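Local coordinates for ErfK/YbiS/YcfS/YnhG family protein (Xylanimonas cellulosilytica, PDB 4LPQ) that probably acts as a peptidoglycan L,D-transpeptidase in cell wall biosynthesis, its catalytic domain being preceded by a putative peptidoglycan-binding domain, at residues A[155-169]-A[180-194]. Sequence-based numbering, arbitrary orientation.
Sequences WRPKYFRGGYAVHGS and GCVRVSNAAMNWLWD
The Trp193 indole lies between two cationic side chains. The Arg156 guanidinium stacks on one face, centres 4.0 Å apart and planes at 23°. Lys158 covers the opposite face: CE sits 3.3 Å from the centroid of the five-membered ring, a CH-pi contact, and NZ makes a cation-pi contact with the six-membered ring. NZ also hydrogen-bonds Gln140 OE1 and Met198 O. In the ring plane, Trp193 NE1 donates to Arg156 O (2.8 Å). Arg156 bends at chi3 (75°), and its end turns to the helix 186-196. There NH1 and NH2 grip the Asp194 carboxylate end-on, one oxygen each. NE forms a salt bridge to Asp142, outside the two segments. NH1 also donates to Asn190 OD1. Trp155 NE1 reaches that same oxygen from the other face of the amide plane (2.9 Å, N-H...O angle 161°). A leucine in place of Arg156 would probably leave Asp194 and Asp142 without their cationic mate and take the flat stack from one face of Trp193. Met189 (selenomethionine) packs beside this group, with SE 3.8 Å from Val166 CG1.

Farther along, Val166, His167 and Gly168 pair in parallel with Val182, Arg183 and Val184. The predicted catalytic pair, His167 and nucleophile Cys181, lies here. His167 ND1 donates to Gly168 O (2.8 Å), which fixes the ring's rotation, and NE2 lies 3.6 Å from Cys181 CB. Cys181 SG accepts from Ala165 N (3.5 Å).

This is the active-site part of the YkuD-type catalytic domain. Strand 164-168 runs between strands 154-159 and 182-184. The helix 186-196 follows directly on strand 182-184 and packs against the other two. Val184, just before the helix, and Ala188 in its first turn both rest on Ile109 of strand 104-110.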
loop_
_atom_site.group_PDB
_atom_site.type_symbol
_atom_site.label_atom_id
_atom_site.label_comp_id
_atom_site.label_asym_id
_atom_site.label_seq_id
_atom_site.Cartn_x
_atom_site.Cartn_y
_atom_site.Cartn_z
ATOM N N TRP A 155 -10.087 0.319 -9.651
ATOM C CA TRP A 155 -10.684 -0.965 -9.238
ATOM C C TRP A 155 -11.304 -0.891 -7.867
ATOM O O TRP A 155 -10.573 -0.648 -6.877
ATOM C CB TRP A 155 -9.646 -2.105 -9.331
ATOM C CG TRP A 155 -10.192 -3.427 -8.901
ATOM C CD1 TRP A 155 -9.822 -4.121 -7.788
ATOM C CD2 TRP A 155 -11.171 -4.213 -9.578
ATOM N NE1 TRP A 155 -10.534 -5.320 -7.750
ATOM C CE2 TRP A 155 -11.352 -5.384 -8.843
ATOM C CE3 TRP A 155 -11.955 -4.019 -10.738
ATOM C CZ2 TRP A 155 -12.291 -6.339 -9.207
ATOM C CZ3 TRP A 155 -12.896 -4.929 -11.067
ATOM C CH2 TRP A 155 -13.048 -6.098 -10.326
ATOM N N ARG A 156 -12.606 -1.040 -7.760
ATOM C CA ARG A 156 -13.320 -1.078 -6.502
ATOM C C ARG A 156 -12.994 0.118 -5.612
ATOM O O ARG A 156 -12.658 -0.085 -4.432
ATOM C CB ARG A 156 -13.130 -2.437 -5.857
ATOM C CG ARG A 156 -13.452 -3.650 -6.729
ATOM C CD ARG A 156 -13.338 -4.951 -5.975
ATOM N NE ARG A 156 -14.424 -5.203 -5.077
ATOM C CZ ARG A 156 -14.451 -6.209 -4.260
ATOM N NH1 ARG A 156 -13.399 -6.964 -4.070
ATOM N NH2 ARG A 156 -15.590 -6.480 -3.592
ATOM N N PRO A 157 -13.191 1.338 -6.122
ATOM C CA PRO A 157 -12.940 2.509 -5.252
ATOM C C PRO A 157 -13.881 2.605 -4.043
ATOM O O PRO A 157 -15.070 2.378 -4.154
ATOM C CB PRO A 157 -13.117 3.649 -6.227
ATOM C CG PRO A 157 -14.110 3.148 -7.258
ATOM C CD PRO A 157 -13.700 1.719 -7.459
ATOM N N LYS A 158 -13.244 3.052 -2.975
ATOM C CA LYS A 158 -13.900 3.454 -1.762
ATOM C C LYS A 158 -13.616 4.960 -1.548
ATOM O O LYS A 158 -12.431 5.350 -1.371
ATOM C CB LYS A 158 -13.452 2.684 -0.572
ATOM C CG LYS A 158 -13.850 1.239 -0.651
ATOM C CD LYS A 158 -14.136 0.633 0.551
ATOM C CE LYS A 158 -14.514 -0.802 0.454
ATOM N NZ LYS A 158 -15.788 -1.172 1.149
ATOM N N TYR A 159 -14.608 5.791 -1.733
ATOM C CA TYR A 159 -14.446 7.209 -1.767
ATOM C C TYR A 159 -14.523 7.794 -0.353
ATOM O O TYR A 159 -15.407 7.432 0.413
ATOM C CB TYR A 159 -15.537 7.880 -2.610
ATOM C CG TYR A 159 -15.553 7.466 -4.014
ATOM C CD1 TYR A 159 -16.118 6.281 -4.421
ATOM C CD2 TYR A 159 -15.001 8.276 -4.978
ATOM C CE1 TYR A 159 -16.113 5.871 -5.735
ATOM C CE2 TYR A 159 -15.017 7.897 -6.323
ATOM C CZ TYR A 159 -15.607 6.701 -6.703
ATOM O OH TYR A 159 -15.629 6.284 -8.044
ATOM N N PHE A 160 -13.592 8.695 -0.008
ATOM C CA PHE A 160 -13.557 9.317 1.303
ATOM C C PHE A 160 -13.641 10.817 1.306
ATOM O O PHE A 160 -13.905 11.402 2.388
ATOM C CB PHE A 160 -12.354 8.858 2.156
ATOM C CG PHE A 160 -11.007 9.205 1.505
ATOM C CD1 PHE A 160 -10.394 10.421 1.736
ATOM C CD2 PHE A 160 -10.340 8.315 0.677
ATOM C CE1 PHE A 160 -9.187 10.752 1.182
ATOM C CE2 PHE A 160 -9.151 8.658 0.105
ATOM C CZ PHE A 160 -8.600 9.871 0.336
ATOM N N ARG A 161 -13.456 11.539 0.195
ATOM C CA ARG A 161 -13.667 12.991 0.152
ATOM C C ARG A 161 -13.861 13.384 -1.284
ATOM O O ARG A 161 -12.890 13.358 -2.044
ATOM C CB ARG A 161 -12.473 13.761 0.783
ATOM C CG ARG A 161 -12.725 15.239 0.900
ATOM C CD ARG A 161 -11.401 15.935 1.113
ATOM N NE ARG A 161 -11.469 17.275 1.486
ATOM C CZ ARG A 161 -11.045 18.297 0.783
ATOM N NH1 ARG A 161 -10.801 18.154 -0.475
ATOM N NH2 ARG A 161 -11.042 19.514 1.322
ATOM N N GLY A 162 -15.069 13.675 -1.694
ATOM C CA GLY A 162 -15.315 13.997 -3.089
ATOM C C GLY A 162 -14.774 12.847 -3.942
ATOM O O GLY A 162 -15.140 11.676 -3.742
ATOM N N GLY A 163 -14.013 13.184 -4.966
ATOM C CA GLY A 163 -13.443 12.195 -5.848
ATOM C C GLY A 163 -12.261 11.426 -5.347
ATOM O O GLY A 163 -11.772 10.530 -5.974
ATOM N N TYR A 164 -11.773 11.799 -4.194
ATOM C CA TYR A 164 -10.630 11.148 -3.577
ATOM C C TYR A 164 -11.077 9.816 -2.970
ATOM O O TYR A 164 -12.003 9.727 -2.129
ATOM C CB TYR A 164 -9.965 11.977 -2.494
ATOM C CG TYR A 164 -9.366 13.256 -2.995
ATOM C CD1 TYR A 164 -8.100 13.261 -3.548
ATOM C CD2 TYR A 164 -9.975 14.442 -2.893
ATOM C CE1 TYR A 164 -7.525 14.380 -4.080
ATOM C CE2 TYR A 164 -9.416 15.582 -3.374
ATOM C CZ TYR A 164 -8.159 15.567 -3.953
ATOM O OH TYR A 164 -7.629 16.745 -4.444
ATOM N N ALA A 165 -10.417 8.745 -3.478
ATOM C CA ALA A 165 -10.713 7.402 -3.133
ATOM C C ALA A 165 -9.461 6.607 -2.912
ATOM O O ALA A 165 -8.377 6.928 -3.392
ATOM C CB ALA A 165 -11.493 6.725 -4.278
ATOM N N VAL A 166 -9.611 5.506 -2.175
ATOM C CA VAL A 166 -8.659 4.366 -2.146
ATOM C C VAL A 166 -9.156 3.368 -3.188
ATOM O O VAL A 166 -10.353 3.037 -3.233
ATOM C CB VAL A 166 -8.623 3.701 -0.757
ATOM C CG1 VAL A 166 -7.601 2.570 -0.741
ATOM C CG2 VAL A 166 -8.250 4.730 0.306
ATOM N N HIS A 167 -8.260 2.915 -4.053
ATOM C CA HIS A 167 -8.651 1.990 -5.129
ATOM C C HIS A 167 -7.564 1.114 -5.572
ATOM O O HIS A 167 -6.378 1.447 -5.364
ATOM C CB HIS A 167 -9.230 2.782 -6.328
ATOM C CG HIS A 167 -8.198 3.626 -7.017
ATOM N ND1 HIS A 167 -7.422 3.156 -8.061
ATOM C CD2 HIS A 167 -7.823 4.899 -6.803
ATOM C CE1 HIS A 167 -6.611 4.143 -8.444
ATOM N NE2 HIS A 167 -6.809 5.193 -7.682
ATOM N N GLY A 168 -7.882 0.022 -6.201
ATOM C CA GLY A 168 -6.881 -0.780 -6.880
ATOM C C GLY A 168 -6.435 -0.205 -8.212
ATOM O O GLY A 168 -7.190 0.478 -8.923
ATOM N N SER A 169 -5.173 -0.439 -8.488
ATOM C CA SER A 169 -4.518 0.101 -9.679
ATOM C C SER A 169 -3.552 -0.883 -10.252
ATOM O O SER A 169 -3.077 -1.762 -9.526
ATOM C CB SER A 169 -3.815 1.404 -9.350
ATOM O OG SER A 169 -3.378 2.133 -10.493
ATOM N N GLY A 180 -3.988 12.233 -6.979
ATOM C CA GLY A 180 -4.516 12.513 -5.704
ATOM C C GLY A 180 -5.164 11.330 -5.016
ATOM O O GLY A 180 -5.242 11.300 -3.753
ATOM N N CYS A 181 -5.759 10.367 -5.765
ATOM C CA CYS A 181 -6.303 9.214 -5.080
ATOM C C CYS A 181 -5.158 8.343 -4.522
ATOM O O CYS A 181 -3.980 8.521 -4.863
ATOM C CB CYS A 181 -7.104 8.432 -6.032
ATOM S SG CYS A 181 -8.682 9.262 -6.456
ATOM N N VAL A 182 -5.546 7.414 -3.646
ATOM C CA VAL A 182 -4.582 6.504 -3.055
ATOM C C VAL A 182 -4.697 5.160 -3.673
ATOM O O VAL A 182 -5.718 4.475 -3.493
ATOM C CB VAL A 182 -4.779 6.446 -1.530
ATOM C CG1 VAL A 182 -3.799 5.497 -0.902
ATOM C CG2 VAL A 182 -4.665 7.878 -0.926
ATOM N N ARG A 183 -3.692 4.708 -4.393
ATOM C CA ARG A 183 -3.658 3.456 -5.095
ATOM C C ARG A 183 -3.062 2.337 -4.201
ATOM O O ARG A 183 -2.075 2.592 -3.510
ATOM C CB ARG A 183 -2.671 3.546 -6.317
ATOM C CG ARG A 183 -3.048 4.565 -7.286
ATOM C CD ARG A 183 -1.907 4.533 -8.297
ATOM N NE ARG A 183 -2.240 5.454 -9.265
ATOM C CZ ARG A 183 -1.498 5.721 -10.281
ATOM N NH1 ARG A 183 -0.370 5.019 -10.503
ATOM N NH2 ARG A 183 -1.922 6.680 -11.032
ATOM N N VAL A 184 -3.616 1.169 -4.344
ATOM C CA VAL A 184 -3.099 -0.091 -3.782
ATOM C C VAL A 184 -3.265 -1.180 -4.838
ATOM O O VAL A 184 -3.924 -0.955 -5.848
ATOM C CB VAL A 184 -3.781 -0.488 -2.456
ATOM C CG1 VAL A 184 -3.597 0.626 -1.407
ATOM C CG2 VAL A 184 -5.241 -0.816 -2.685
ATOM N N SER A 185 -2.708 -2.365 -4.630
ATOM C CA SER A 185 -2.921 -3.452 -5.591
ATOM C C SER A 185 -4.369 -3.899 -5.647
ATOM O O SER A 185 -5.098 -3.746 -4.652
ATOM C CB SER A 185 -2.026 -4.652 -5.318
ATOM O OG SER A 185 -2.437 -5.348 -4.142
ATOM N N ASN A 186 -4.781 -4.494 -6.737
ATOM C CA ASN A 186 -6.136 -5.039 -6.787
ATOM C C ASN A 186 -6.387 -6.103 -5.701
ATOM O O ASN A 186 -7.423 -6.131 -5.124
ATOM C CB ASN A 186 -6.435 -5.562 -8.181
ATOM C CG ASN A 186 -6.552 -4.522 -9.247
ATOM O OD1 ASN A 186 -6.605 -3.357 -9.033
ATOM N ND2 ASN A 186 -6.594 -5.032 -10.447
ATOM N N ALA A 187 -5.359 -6.948 -5.473
ATOM C CA ALA A 187 -5.465 -7.949 -4.451
ATOM C C ALA A 187 -5.662 -7.341 -3.069
ATOM O O ALA A 187 -6.445 -7.820 -2.268
ATOM C CB ALA A 187 -4.286 -8.864 -4.505
ATOM N N ALA A 188 -4.875 -6.307 -2.768
ATOM C CA ALA A 188 -5.021 -5.623 -1.482
ATOM C C ALA A 188 -6.427 -5.007 -1.400
ATOM O O ALA A 188 -7.057 -5.080 -0.347
ATOM C CB ALA A 188 -3.935 -4.552 -1.264
HETATM N N MSE A 189 -6.909 -4.433 -2.466
HETATM C CA MSE A 189 -8.235 -3.794 -2.460
HETATM C C MSE A 189 -9.297 -4.900 -2.212
HETATM O O MSE A 189 -10.220 -4.665 -1.429
HETATM C CB MSE A 189 -8.482 -3.060 -3.775
HETATM C CG MSE A 189 -9.592 -2.057 -3.591
HETATM SE SE MSE A 189 -8.942 -0.529 -2.489
HETATM C CE MSE A 189 -10.615 0.024 -1.703
ATOM N N ASN A 190 -9.158 -6.059 -2.833
ATOM C CA ASN A 190 -10.091 -7.124 -2.649
ATOM C C ASN A 190 -10.099 -7.596 -1.209
ATOM O O ASN A 190 -11.172 -7.861 -0.637
ATOM C CB ASN A 190 -9.812 -8.296 -3.617
ATOM C CG ASN A 190 -10.034 -7.941 -5.074
ATOM O OD1 ASN A 190 -10.796 -7.050 -5.422
ATOM N ND2 ASN A 190 -9.359 -8.701 -5.932
ATOM N N TRP A 191 -8.923 -7.662 -0.618
ATOM C CA TRP A 191 -8.788 -8.027 0.766
ATOM C C TRP A 191 -9.519 -7.025 1.680
ATOM O O TRP A 191 -10.302 -7.426 2.581
ATOM C CB TRP A 191 -7.353 -8.244 1.189
ATOM C CG TRP A 191 -7.173 -8.621 2.617
ATOM C CD1 TRP A 191 -7.283 -9.889 3.117
ATOM C CD2 TRP A 191 -6.998 -7.747 3.748
ATOM N NE1 TRP A 191 -7.147 -9.848 4.506
ATOM C CE2 TRP A 191 -6.983 -8.546 4.911
ATOM C CE3 TRP A 191 -6.820 -6.367 3.889
ATOM C CZ2 TRP A 191 -6.843 -8.002 6.185
ATOM C CZ3 TRP A 191 -6.680 -5.817 5.136
ATOM C CH2 TRP A 191 -6.662 -6.629 6.306
ATOM N N LEU A 192 -9.307 -5.733 1.471
ATOM C CA LEU A 192 -9.983 -4.683 2.214
ATOM C C LEU A 192 -11.482 -4.841 2.100
ATOM O O LEU A 192 -12.175 -4.751 3.121
ATOM C CB LEU A 192 -9.543 -3.328 1.698
ATOM C CG LEU A 192 -8.122 -2.907 2.057
ATOM C CD1 LEU A 192 -7.712 -1.661 1.271
ATOM C CD2 LEU A 192 -7.940 -2.696 3.540
ATOM N N TRP A 193 -12.036 -5.061 0.887
ATOM C CA TRP A 193 -13.446 -5.191 0.691
ATOM C C TRP A 193 -14.024 -6.429 1.331
ATOM O O TRP A 193 -15.067 -6.400 1.995
ATOM C CB TRP A 193 -13.796 -5.155 -0.780
ATOM C CG TRP A 193 -13.966 -3.893 -1.453
ATOM C CD1 TRP A 193 -12.935 -3.047 -1.896
ATOM C CD2 TRP A 193 -15.196 -3.325 -1.935
ATOM N NE1 TRP A 193 -13.472 -2.007 -2.586
ATOM C CE2 TRP A 193 -14.846 -2.133 -2.640
ATOM C CE3 TRP A 193 -16.511 -3.692 -1.892
ATOM C CZ2 TRP A 193 -15.764 -1.358 -3.299
ATOM C CZ3 TRP A 193 -17.417 -2.919 -2.517
ATOM C CH2 TRP A 193 -17.048 -1.770 -3.249
ATOM N N ASP A 194 -13.415 -7.570 1.012
ATOM C CA ASP A 194 -14.079 -8.878 1.102
ATOM C C ASP A 194 -13.681 -9.697 2.307
ATOM O O ASP A 194 -14.420 -10.507 2.753
ATOM C CB ASP A 194 -13.855 -9.692 -0.157
ATOM C CG ASP A 194 -14.364 -9.074 -1.419
ATOM O OD1 ASP A 194 -15.325 -8.283 -1.362
ATOM O OD2 ASP A 194 -13.726 -9.391 -2.489
HETATM O O HOH W 1 -15.972 -3.755 2.594
HETATM O O HOH W 2 -3.112 -4.429 -9.036
#